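Local coordinates for chloromuconate cycloisomerase (Rhodococcus opacus, PDB 4M0X), which belongs to the enolase superfamily, joining an N-terminal capping domain to a C-terminal beta/alpha barrel that holds a manganese(II) ion, at residues A[268-273]-A[279-284]; A[312-317]-A[322-327]; A[258-263]-A[291-296]. All coordinates share one frame; numbering follows the deposited sequence.

Contact 1: A[268-273]-A[279-284]; sequences FAIKIP and SRAREI
Ala281 enters the contact first along 279-284, facing Ile272 with their CA atoms 5.5 Å apart, the nearest pair of CA atoms between the segments. Its methyl points at the other segment: Ala281 CB packs 4.1 Å from Ile272 CG1, while Ile270 CG2 comes 4.0 Å from Ala281 O. Glu283 bridges back within the helix, Arg280 NH1 to Glu283 OE2 at 2.8 Å, where OE2 uses its syn lone pair and lies 12° out of the guanidinium plane; Arg280 also pairs with Glu289 of a second subunit. Ile284, one turn after Ala281, receives two groups on a single methyl. Ile270 CD1 lies 3.7 Å from Ile284 CG2, and Phe268 CD2 reaches the same CG2 at 3.7 Å. The Phe268 ring turns its edge to the helix, with Ile284 O in its plane. With Ile270 CG1 beside the backbone N (chi1 -53°), its two branches divide the work, CG2 serving Ala281 and CD1 serving Ile284. The side chains meet through apolar groups, burying 228 Å² in all. Strand 268-270 and helix 279-284 run nearly antiparallel (157°), with axes 9.3 Å apart, as befits a barrel strand and the long helix 278-291 after it. Leu313 of helix 304-316 covers Ile272 and Ala281, Leu259 of helix 253-262 covers Phe268, and strands 244-246 and 294-297 flank strand 267-270.

Contact 2: A[312-317]-A[322-327]; sequences QLYGTM and VGCELF
The beta-alpha-beta unit of strand 294-297, helix 304-316 and strand 323-324 brings Tyr314, near the end of its helix, against Cys324 and Leu326, in and just after the short, weakly bonded strand 323-324. Tyr314 carries the helix side of the contact alone, with one flank of its ring, CD2 and CE2, doing the touching. Cys324 SG sits at the ring edge, 3.8 Å from Tyr314 CD2. It stands 5.1 Å from the centroid of the Tyr314 ring, and its direction, 75° off the ring normal, identifies a sulfur-aromatic contact of the edge type. The torsion of Cys324 explains this approach, since SG extends anti to the backbone N (chi1 164°). Leu326 arrives obliquely, its CD1 branch 3.5 Å from Tyr314 CE2 and its CG 3.7 Å from that same CE2. Leu326 is the centre of an inverse gamma turn, and a weak bond from Leu326 N to Cys324 SG, 3.5 Å long, ties the two partners of the ring together. The far end of the tyrosine is polar and buried, its OH hydrogen-bonded to Ala298 O beyond strand 294-297. Ile135 of strand 134-141 touches both Tyr314 and Cys324. Backbone bonds join Gly323 to Gly297 and Cys324 to Thr138, so strand 323-324 lies between strands 294-297 and 134-141, consistent with closure of the barrel.

Contact 3: A[258-263]-A[291-296]; sequences ALADAG and SGLACF
The torsions of Ser291 and Leu293 bring both onto Ala260: chi1 of 70° sets Ser291 OG between its backbone N and carbonyl carbon, and chi1 of -47° with a nearly extended chi2 (172°) carries Leu293 CD1 to the helix. The Ala260 methyl is met by both. Ser291 OG lies 3.7 Å from Ala260 CB, and Ser291 CB is 3.8 Å from that methyl. Leu293 CD1 touches the backbone as well, 3.9 Å from Ala260 CA and 4.1 Å from Ala260 CB. Although the hydroxyl rests against a methyl, it turns back to its own helix, with Ile287 O as its main hydrogen-bond partner and Ala288 O also within bonding distance. The join is small, 100 Å² in all, and CA atoms of Ala260 and Ser291 stand 6.3 Å apart. Phe268 of strand 267-270 touches Leu259 and Leu293, linking the contact to the barrel wall. Both helices end here in Schellman motifs, with Gly263 and Gly292 at positive phi. The arrangement is that of successive beta/alpha units in a barrel: C-terminal turns of neighbouring helices 253-262 and 278-291 pack together where the chain turns back into strand 294-297.

How the contacts relate
All three contacts belong to consecutive beta/alpha units of one barrel. Contact 1 is nested within the loop closed by contact 3, and contact 2 follows both. Neighbouring strands couple contacts 1 and 3, with Phe268 N 2.9 Å from Ala294 O; between contacts 2 and 3, Val322 N is 3.1 Å from Cys295 O. Contacts 1 and 2 meet where Tyr314 OH lies 3.0 Å from Ile270 O, a probable second partner besides Ala298 O. Contact 1 reaches the manganese site of Asp196, Glu222 and Asp247: Lys271 NZ forms a salt bridge with Asp247 and is hydrogen-bonded to Ala299 O, and the side chain lies about 4 Å from the ion, against about 11 Å for Tyr314.

Contact 1: A[268-273]-A[279-284]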
loop_
_atom_site.group_PDB
_atom_site.type_symbol
_atom_site.label_atom_id
_atom_site.label_comp_id
_atom_site.label_asym_id
_atom_site.label_seq_id
_atom_site.Cartn_x
_atom_site.Cartn_y
_atom_site.Cartn_z
ATOM N N PHE A 268 12.046 -9.132 -19.349
ATOM C CA PHE A 268 11.109 -9.790 -20.244
ATOM C C PHE A 268 11.857 -10.693 -21.198
ATOM O O PHE A 268 12.936 -10.342 -21.674
ATOM C CB PHE A 268 10.275 -8.766 -21.029
ATOM C CG PHE A 268 9.352 -7.956 -20.162
ATOM C CD1 PHE A 268 9.021 -8.382 -18.881
ATOM C CD2 PHE A 268 8.795 -6.785 -20.631
ATOM C CE1 PHE A 268 8.178 -7.639 -18.084
ATOM C CE2 PHE A 268 7.912 -6.051 -19.869
ATOM C CZ PHE A 268 7.607 -6.471 -18.584
ATOM N N ALA A 269 11.304 -11.872 -21.457
ATOM C CA ALA A 269 11.731 -12.654 -22.601
ATOM C C ALA A 269 10.820 -12.217 -23.741
ATOM O O ALA A 269 9.613 -12.400 -23.673
ATOM C CB ALA A 269 11.567 -14.129 -22.309
ATOM N N ILE A 270 11.390 -11.602 -24.771
ATOM C CA ILE A 270 10.592 -11.134 -25.892
ATOM C C ILE A 270 10.552 -12.185 -27.011
ATOM O O ILE A 270 11.581 -12.778 -27.347
ATOM C CB ILE A 270 11.133 -9.796 -26.413
ATOM C CG1 ILE A 270 11.255 -8.785 -25.265
ATOM C CG2 ILE A 270 10.268 -9.278 -27.561
ATOM C CD1 ILE A 270 9.940 -8.256 -24.727
ATOM N N LYS A 271 9.362 -12.423 -27.574
ATOM C CA LYS A 271 9.139 -13.496 -28.557
ATOM C C LYS A 271 7.912 -13.119 -29.328
ATOM O O LYS A 271 6.927 -12.763 -28.705
ATOM C CB LYS A 271 8.805 -14.817 -27.877
ATOM C CG LYS A 271 9.925 -15.588 -27.218
ATOM C CD LYS A 271 9.499 -17.047 -27.033
ATOM C CE LYS A 271 8.964 -17.340 -25.641
ATOM N NZ LYS A 271 9.934 -18.124 -24.825
ATOM N N ILE A 272 7.949 -13.232 -30.657
ATOM C CA ILE A 272 6.815 -12.849 -31.484
ATOM C C ILE A 272 5.549 -13.727 -31.343
ATOM O O ILE A 272 4.487 -13.202 -31.006
ATOM C CB ILE A 272 7.213 -12.644 -32.956
ATOM C CG1 ILE A 272 8.098 -11.419 -33.068
ATOM C CG2 ILE A 272 5.985 -12.417 -33.831
ATOM C CD1 ILE A 272 8.519 -11.101 -34.479
ATOM N N PRO A 273 5.657 -15.055 -31.572
ATOM C CA PRO A 273 4.475 -15.930 -31.560
ATOM C C PRO A 273 3.587 -15.713 -30.334
ATOM O O PRO A 273 2.391 -15.488 -30.439
ATOM C CB PRO A 273 5.085 -17.334 -31.491
ATOM C CG PRO A 273 6.446 -17.189 -32.040
ATOM C CD PRO A 273 6.898 -15.848 -31.556
ATOM N N SER A 279 4.175 -6.207 -34.007
ATOM C CA SER A 279 3.899 -4.917 -33.382
ATOM C C SER A 279 3.828 -5.084 -31.873
ATOM O O SER A 279 4.556 -4.402 -31.153
ATOM C CB SER A 279 2.635 -4.272 -33.955
ATOM O OG SER A 279 2.872 -3.903 -35.300
ATOM N N ARG A 280 2.982 -6.019 -31.417
ATOM C CA ARG A 280 2.770 -6.288 -29.985
ATOM C C ARG A 280 4.067 -6.629 -29.273
ATOM O O ARG A 280 4.369 -6.042 -28.236
ATOM C CB ARG A 280 1.741 -7.394 -29.758
ATOM C CG ARG A 280 0.351 -7.054 -30.248
ATOM C CD ARG A 280 -0.178 -5.851 -29.491
ATOM N NE ARG A 280 -1.615 -5.688 -29.675
ATOM C CZ ARG A 280 -2.304 -4.588 -29.355
ATOM N NH1 ARG A 280 -1.695 -3.527 -28.813
ATOM N NH2 ARG A 280 -3.614 -4.546 -29.587
ATOM N N ALA A 281 4.860 -7.537 -29.856
ATOM C CA ALA A 281 6.202 -7.814 -29.319
ATOM C C ALA A 281 7.019 -6.533 -29.095
ATOM O O ALA A 281 7.560 -6.379 -27.999
ATOM C CB ALA A 281 6.962 -8.824 -30.164
ATOM N N ARG A 282 7.111 -5.611 -30.070
ATOM C CA ARG A 282 7.824 -4.358 -29.798
ATOM C C ARG A 282 7.188 -3.573 -28.667
ATOM O O ARG A 282 7.906 -2.980 -27.855
ATOM C CB ARG A 282 8.008 -3.436 -31.015
ATOM C CG ARG A 282 9.460 -3.255 -31.435
ATOM C CD ARG A 282 10.141 -1.917 -31.150
ATOM N NE ARG A 282 10.452 -1.633 -29.743
ATOM C CZ ARG A 282 11.217 -0.599 -29.368
ATOM N NH1 ARG A 282 11.744 0.203 -30.287
ATOM N NH2 ARG A 282 11.481 -0.361 -28.089
ATOM N N GLU A 283 5.860 -3.565 -28.608
ATOM C CA GLU A 283 5.188 -2.771 -27.605
ATOM C C GLU A 283 5.592 -3.278 -26.231
ATOM O O GLU A 283 5.925 -2.484 -25.367
ATOM C CB GLU A 283 3.662 -2.747 -27.803
ATOM C CG GLU A 283 3.205 -1.813 -28.933
ATOM C CD GLU A 283 1.688 -1.863 -29.217
ATOM O OE1 GLU A 283 1.154 -0.995 -29.986
ATOM O OE2 GLU A 283 1.018 -2.773 -28.653
ATOM N N ILE A 284 5.603 -4.597 -26.040
ATOM C CA ILE A 284 6.078 -5.205 -24.785
ATOM C C ILE A 284 7.503 -4.765 -24.460
ATOM O O ILE A 284 7.830 -4.446 -23.316
ATOM C CB ILE A 284 5.954 -6.744 -24.784
ATOM C CG1 ILE A 284 4.486 -7.158 -24.853
ATOM C CG2 ILE A 284 6.575 -7.372 -23.551
ATOM C CD1 ILE A 284 4.293 -8.622 -25.191
#

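Contact 2: A[312-317]-A[322-327]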
loop_
_atom_site.group_PDB
_atom_site.type_symbol
_atom_site.label_atom_id
_atom_site.label_comp_id
_atom_site.label_asym_id
_atom_site.label_seq_id
_atom_site.Cartn_x
_atom_site.Cartn_y
_atom_site.Cartn_z
ATOM N N GLN A 312 15.354 -9.681 -36.910
ATOM C CA GLN A 312 15.237 -8.280 -37.278
ATOM C C GLN A 312 14.647 -7.465 -36.122
ATOM O O GLN A 312 15.204 -6.436 -35.739
ATOM C CB GLN A 312 14.451 -8.111 -38.576
ATOM C CG GLN A 312 15.322 -8.268 -39.805
ATOM C CD GLN A 312 14.554 -8.150 -41.100
ATOM O OE1 GLN A 312 13.648 -7.319 -41.233
ATOM N NE2 GLN A 312 14.910 -8.979 -42.069
ATOM N N LEU A 313 13.536 -7.935 -35.561
ATOM C CA LEU A 313 12.963 -7.314 -34.365
ATOM C C LEU A 313 14.056 -7.009 -33.340
ATOM O O LEU A 313 14.282 -5.841 -32.966
ATOM C CB LEU A 313 11.907 -8.227 -33.738
ATOM C CG LEU A 313 11.375 -7.769 -32.382
ATOM C CD1 LEU A 313 10.642 -6.437 -32.521
ATOM C CD2 LEU A 313 10.448 -8.815 -31.801
ATOM N N TYR A 314 14.746 -8.075 -32.916
ATOM C CA TYR A 314 15.763 -8.002 -31.874
ATOM C C TYR A 314 16.866 -7.025 -32.261
ATOM O O TYR A 314 17.388 -6.320 -31.414
ATOM C CB TYR A 314 16.328 -9.382 -31.565
ATOM C CG TYR A 314 15.306 -10.461 -31.207
ATOM C CD1 TYR A 314 13.973 -10.138 -30.957
ATOM C CD2 TYR A 314 15.691 -11.809 -31.068
ATOM C CE1 TYR A 314 13.046 -11.112 -30.619
ATOM C CE2 TYR A 314 14.756 -12.792 -30.724
ATOM C CZ TYR A 314 13.433 -12.433 -30.507
ATOM O OH TYR A 314 12.466 -13.366 -30.163
ATOM N N GLY A 315 17.209 -6.966 -33.539
ATOM C CA GLY A 315 18.133 -5.949 -34.017
ATOM C C GLY A 315 17.594 -4.507 -33.997
ATOM O O GLY A 315 18.390 -3.548 -33.966
ATOM N N THR A 316 16.272 -4.320 -34.048
ATOM C CA THR A 316 15.758 -2.966 -33.937
ATOM C C THR A 316 15.697 -2.538 -32.483
ATOM O O THR A 316 15.642 -1.374 -32.188
ATOM C CB THR A 316 14.360 -2.727 -34.595
ATOM O OG1 THR A 316 13.313 -3.256 -33.780
ATOM C CG2 THR A 316 14.259 -3.300 -36.002
ATOM N N MET A 317 15.694 -3.498 -31.573
ATOM C CA MET A 317 15.386 -3.234 -30.167
ATOM C C MET A 317 16.509 -2.519 -29.427
ATOM O O MET A 317 17.690 -2.787 -29.681
ATOM C CB MET A 317 15.078 -4.546 -29.483
ATOM C CG MET A 317 13.621 -4.921 -29.565
ATOM S SD MET A 317 13.367 -6.616 -29.005
ATOM C CE MET A 317 13.781 -6.580 -27.271
ATOM N N VAL A 322 20.012 -9.145 -21.546
ATOM C CA VAL A 322 19.966 -10.515 -21.096
ATOM C C VAL A 322 20.493 -11.425 -22.207
ATOM O O VAL A 322 20.815 -12.575 -21.976
ATOM C CB VAL A 322 18.519 -10.914 -20.696
ATOM C CG1 VAL A 322 18.430 -12.382 -20.319
ATOM C CG2 VAL A 322 18.047 -10.093 -19.499
ATOM N N GLY A 323 20.571 -10.911 -23.421
ATOM C CA GLY A 323 21.032 -11.711 -24.529
ATOM C C GLY A 323 19.956 -12.136 -25.499
ATOM O O GLY A 323 18.842 -11.616 -25.477
ATOM N N CYS A 324 20.310 -13.066 -26.372
ATOM C CA CYS A 324 19.410 -13.620 -27.374
ATOM C C CYS A 324 19.600 -15.166 -27.567
ATOM O O CYS A 324 20.727 -15.682 -27.672
ATOM C CB CYS A 324 19.587 -12.854 -28.666
ATOM S SG CYS A 324 18.896 -13.673 -30.106
ATOM N N GLU A 325 18.497 -15.895 -27.596
ATOM C CA GLU A 325 18.568 -17.344 -27.708
ATOM C C GLU A 325 18.080 -17.845 -29.080
ATOM O O GLU A 325 17.407 -18.870 -29.154
ATOM C CB GLU A 325 17.777 -18.027 -26.565
ATOM C CG GLU A 325 16.316 -17.575 -26.450
ATOM C CD GLU A 325 15.459 -18.431 -25.506
ATOM O OE1 GLU A 325 15.973 -19.366 -24.838
ATOM O OE2 GLU A 325 14.235 -18.180 -25.438
ATOM N N LEU A 326 18.410 -17.148 -30.166
ATOM C CA LEU A 326 17.889 -17.594 -31.450
ATOM C C LEU A 326 18.748 -18.653 -32.103
ATOM O O LEU A 326 19.154 -18.477 -33.242
ATOM C CB LEU A 326 17.685 -16.447 -32.411
ATOM C CG LEU A 326 16.349 -15.747 -32.330
ATOM C CD1 LEU A 326 16.337 -14.556 -33.275
ATOM C CD2 LEU A 326 15.231 -16.706 -32.686
ATOM N N PHE A 327 18.989 -19.759 -31.393
ATOM C CA PHE A 327 19.860 -20.856 -31.838
ATOM C C PHE A 327 19.015 -21.906 -32.559
ATOM O O PHE A 327 19.538 -22.760 -33.263
ATOM C CB PHE A 327 20.491 -21.532 -30.622
ATOM C CG PHE A 327 19.470 -22.176 -29.734
ATOM C CD1 PHE A 327 18.995 -23.450 -30.006
ATOM C CD2 PHE A 327 18.926 -21.484 -28.673
ATOM C CE1 PHE A 327 18.008 -24.037 -29.225
ATOM C CE2 PHE A 327 17.945 -22.058 -27.883
ATOM C CZ PHE A 327 17.480 -23.335 -28.162
#

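Contact 3: A[258-263]-A[291-296]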
loop_
_atom_site.group_PDB
_atom_site.type_symbol
_atom_site.label_atom_id
_atom_site.label_comp_id
_atom_site.label_asym_id
_atom_site.label_seq_id
_atom_site.Cartn_x
_atom_site.Cartn_y
_atom_site.Cartn_z
ATOM N N ALA A 258 1.227 -4.843 -15.846
ATOM C CA ALA A 258 0.914 -5.379 -14.536
ATOM C C ALA A 258 2.167 -5.813 -13.794
ATOM O O ALA A 258 2.322 -5.468 -12.602
ATOM C CB ALA A 258 -0.064 -6.516 -14.640
ATOM N N LEU A 259 3.064 -6.537 -14.490
ATOM C CA LEU A 259 4.313 -7.007 -13.891
ATOM C C LEU A 259 5.207 -5.844 -13.557
ATOM O O LEU A 259 5.643 -5.693 -12.406
ATOM C CB LEU A 259 5.081 -7.938 -14.820
ATOM C CG LEU A 259 4.492 -9.280 -15.239
ATOM C CD1 LEU A 259 4.999 -9.669 -16.619
ATOM C CD2 LEU A 259 4.800 -10.357 -14.216
ATOM N N ALA A 260 5.482 -5.020 -14.557
ATOM C CA ALA A 260 6.387 -3.908 -14.376
ATOM C C ALA A 260 6.119 -3.229 -13.037
ATOM O O ALA A 260 7.036 -2.924 -12.278
ATOM C CB ALA A 260 6.286 -2.907 -15.532
ATOM N N ASP A 261 4.861 -3.035 -12.710
ATOM C CA ASP A 261 4.586 -2.127 -11.635
ATOM C C ASP A 261 4.150 -2.814 -10.377
ATOM O O ASP A 261 3.974 -2.174 -9.349
ATOM C CB ASP A 261 3.514 -1.162 -12.074
ATOM C CG ASP A 261 2.160 -1.695 -11.830
ATOM O OD1 ASP A 261 1.907 -2.815 -12.327
ATOM O OD2 ASP A 261 1.382 -1.015 -11.118
ATOM N N ALA A 262 3.899 -4.107 -10.477
ATOM C CA ALA A 262 3.860 -4.929 -9.295
ATOM C C ALA A 262 5.315 -5.224 -8.944
ATOM O O ALA A 262 5.585 -5.757 -7.897
ATOM C CB ALA A 262 3.086 -6.202 -9.547
ATOM N N GLY A 263 6.254 -4.850 -9.813
ATOM C CA GLY A 263 7.674 -4.912 -9.476
ATOM C C GLY A 263 8.065 -6.361 -9.333
ATOM O O GLY A 263 8.987 -6.700 -8.603
ATOM N N SER A 291 9.992 1.097 -18.223
ATOM C CA SER A 291 9.938 0.691 -16.826
ATOM C C SER A 291 11.279 0.172 -16.327
ATOM O O SER A 291 11.414 -0.209 -15.203
ATOM C CB SER A 291 8.850 -0.347 -16.634
ATOM O OG SER A 291 9.245 -1.561 -17.255
ATOM N N GLY A 292 12.268 0.185 -17.192
ATOM C CA GLY A 292 13.634 -0.083 -16.795
ATOM C C GLY A 292 13.985 -1.540 -16.589
ATOM O O GLY A 292 14.988 -1.843 -15.926
ATOM N N LEU A 293 13.161 -2.425 -17.145
ATOM C CA LEU A 293 13.438 -3.859 -17.191
ATOM C C LEU A 293 14.198 -4.235 -18.451
ATOM O O LEU A 293 13.943 -3.711 -19.540
ATOM C CB LEU A 293 12.142 -4.666 -17.148
ATOM C CG LEU A 293 11.188 -4.185 -16.073
ATOM C CD1 LEU A 293 9.805 -4.839 -16.119
ATOM C CD2 LEU A 293 11.877 -4.388 -14.739
ATOM N N ALA A 294 15.113 -5.180 -18.284
ATOM C CA ALA A 294 15.895 -5.752 -19.379
ATOM C C ALA A 294 15.088 -6.637 -20.337
ATOM O O ALA A 294 13.997 -7.108 -20.011
ATOM C CB ALA A 294 17.049 -6.545 -18.808
ATOM N N CYS A 295 15.645 -6.876 -21.517
ATOM C CA CYS A 295 15.026 -7.763 -22.485
ATOM C C CYS A 295 15.961 -8.872 -22.893
ATOM O O CYS A 295 17.212 -8.766 -22.815
ATOM C CB CYS A 295 14.572 -7.001 -23.723
ATOM S SG CYS A 295 13.079 -6.010 -23.501
ATOM N N PHE A 296 15.323 -9.938 -23.335
ATOM C CA PHE A 296 15.983 -11.103 -23.795
ATOM C C PHE A 296 15.335 -11.373 -25.117
ATOM O O PHE A 296 14.103 -11.299 -25.230
ATOM C CB PHE A 296 15.670 -12.233 -22.851
ATOM C CG PHE A 296 16.400 -13.511 -23.149
ATOM C CD1 PHE A 296 17.785 -13.519 -23.359
ATOM C CD2 PHE A 296 15.719 -14.720 -23.138
ATOM C CE1 PHE A 296 18.465 -14.713 -23.578
ATOM C CE2 PHE A 296 16.390 -15.918 -23.348
ATOM C CZ PHE A 296 17.762 -15.921 -23.574
#